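Local structure of ABC transporter substrate-binding protein (Vibrio cholerae, 3LKV) at residues Ala62-Phe65 with Val66-Pro70. The protein probably serves as the substrate-binding protein of an ABC transporter, and holds a phenylalanine between its two lobes. Numbering follows the deposited sequence.
Sequences ARQF and VGENP
Val66 N donates to Ala62 O at 2.9 Å with an N-H...O angle of 164°, the i to i-4 bond of an alpha-helix, and Gly67 N reaches Arg63 O in the same pattern while bonding weakly to Gln64 O. One residue on, the spacing shortens to i to i-3: Glu68 N bonds to Phe65 O at 3.0 Å. A type I beta turn, Val66 to Asn69, then carries the chain round until Pro70 CD lies 3.2 Å from Phe65 O, the same oxygen that accepts from Glu68 N. Residues 66-70 lead from the end of helix 55-66 toward strand 72-76, a helix-to-strand connection in the lobe built on a parallel sheet, as in periplasmic binding proteins. Glu68 folds back over the last helical residues: with CG beside its own backbone N (chi1 -67°), CG comes within 3.5 Å of Gln64 O. Its carboxylate spans two neighbours, OE1 meeting the edge of the Phe65 ring at CD1, 3.7 Å away and near the ring plane, and OE2 lying 3.8 Å from Gln64 CG. The ring itself is buried against strands 9-15, 44-50 and 72-76. Gln64 OE1 hydrogen-bonds to Thr8 of the second subunit, whereas Glu68 OE1 makes a long, weak ion pair with Lys10, and the side chain of Glu68 lies about 5 Å from the zinc ion bound by Glu45 and Asp47. Val66 CG2 lies 3.3 Å from Ala62 O, and the side chains of both residues also touch helix 78-87.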
loop_
_atom_site.group_PDB
_atom_site.type_symbol
_atom_site.label_atom_id
_atom_site.label_comp_id
_atom_site.label_asym_id
_atom_site.label_seq_id
_atom_site.Cartn_x
_atom_site.Cartn_y
_atom_site.Cartn_z
ATOM N N ALA A 62 -10.750 -18.064 1.467
ATOM C CA ALA A 62 -10.883 -18.779 0.190
ATOM C C ALA A 62 -12.312 -18.692 -0.328
ATOM O O ALA A 62 -12.539 -18.359 -1.509
ATOM C CB ALA A 62 -10.390 -20.271 0.313
ATOM N N ARG A 63 -13.288 -18.901 0.538
ATOM C CA ARG A 63 -14.694 -18.859 0.111
ATOM C C ARG A 63 -15.121 -17.439 -0.307
ATOM O O ARG A 63 -15.847 -17.276 -1.268
ATOM C CB ARG A 63 -15.648 -19.364 1.207
ATOM C CG ARG A 63 -15.334 -20.827 1.611
ATOM C CD ARG A 63 -16.136 -21.247 2.840
ATOM N NE ARG A 63 -15.951 -22.662 3.074
ATOM C CZ ARG A 63 -16.272 -23.307 4.180
ATOM N NH1 ARG A 63 -16.816 -22.677 5.202
ATOM N NH2 ARG A 63 -16.037 -24.612 4.263
ATOM N N GLN A 64 -14.678 -16.431 0.427
ATOM C CA GLN A 64 -15.063 -15.046 0.111
ATOM C C GLN A 64 -14.438 -14.662 -1.204
ATOM O O GLN A 64 -15.107 -14.108 -2.057
ATOM C CB GLN A 64 -14.500 -14.104 1.168
ATOM C CG GLN A 64 -15.023 -12.664 1.053
ATOM C CD GLN A 64 -15.034 -12.004 2.446
ATOM O OE1 GLN A 64 -14.054 -12.090 3.229
ATOM N NE2 GLN A 64 -16.161 -11.389 2.782
ATOM N N PHE A 65 -13.144 -14.974 -1.359
ATOM C CA PHE A 65 -12.445 -14.603 -2.588
ATOM C C PHE A 65 -13.041 -15.317 -3.791
ATOM O O PHE A 65 -13.250 -14.701 -4.848
ATOM C CB PHE A 65 -10.948 -14.940 -2.537
ATOM C CG PHE A 65 -10.082 -13.915 -1.862
ATOM C CD1 PHE A 65 -10.491 -12.617 -1.653
ATOM C CD2 PHE A 65 -8.802 -14.252 -1.488
ATOM C CE1 PHE A 65 -9.644 -11.679 -1.009
ATOM C CE2 PHE A 65 -7.964 -13.314 -0.901
ATOM C CZ PHE A 65 -8.394 -12.047 -0.663
ATOM N N VAL A 66 -13.323 -16.609 -3.655
ATOM C CA VAL A 66 -13.925 -17.312 -4.791
ATOM C C VAL A 66 -15.268 -16.687 -5.209
ATOM O O VAL A 66 -15.567 -16.642 -6.350
ATOM C CB VAL A 66 -14.074 -18.830 -4.555
ATOM C CG1 VAL A 66 -15.044 -19.434 -5.621
ATOM C CG2 VAL A 66 -12.668 -19.471 -4.587
ATOM N N GLY A 67 -16.038 -16.181 -4.265
ATOM C CA GLY A 67 -17.306 -15.569 -4.594
ATOM C C GLY A 67 -17.205 -14.190 -5.255
ATOM O O GLY A 67 -18.191 -13.705 -5.684
ATOM N N GLU A 68 -16.027 -13.557 -5.268
ATOM C CA GLU A 68 -15.795 -12.277 -5.919
ATOM C C GLU A 68 -15.199 -12.455 -7.343
ATOM O O GLU A 68 -14.733 -11.488 -7.947
ATOM C CB GLU A 68 -14.821 -11.452 -5.050
ATOM C CG GLU A 68 -15.389 -11.015 -3.714
ATOM C CD GLU A 68 -14.335 -10.434 -2.740
ATOM O OE1 GLU A 68 -13.100 -10.353 -3.055
ATOM O OE2 GLU A 68 -14.756 -10.057 -1.630
ATOM N N ASN A 69 -15.190 -13.673 -7.869
ATOM C CA ASN A 69 -14.698 -13.910 -9.222
ATOM C C ASN A 69 -13.406 -13.151 -9.644
ATOM O O ASN A 69 -13.405 -12.318 -10.528
ATOM C CB ASN A 69 -15.844 -13.658 -10.179
ATOM C CG ASN A 69 -17.133 -14.355 -9.696
ATOM O OD1 ASN A 69 -17.145 -15.567 -9.455
ATOM N ND2 ASN A 69 -18.184 -13.573 -9.464
ATOM N N PRO A 70 -12.303 -13.414 -8.963
ATOM C CA PRO A 70 -11.061 -12.799 -9.407
ATOM C C PRO A 70 -10.542 -13.549 -10.627
ATOM O O PRO A 70 -10.941 -14.678 -10.846
ATOM C CB PRO A 70 -10.128 -13.007 -8.226
ATOM C CG PRO A 70 -10.607 -14.350 -7.645
ATOM C CD PRO A 70 -12.109 -14.337 -7.848
#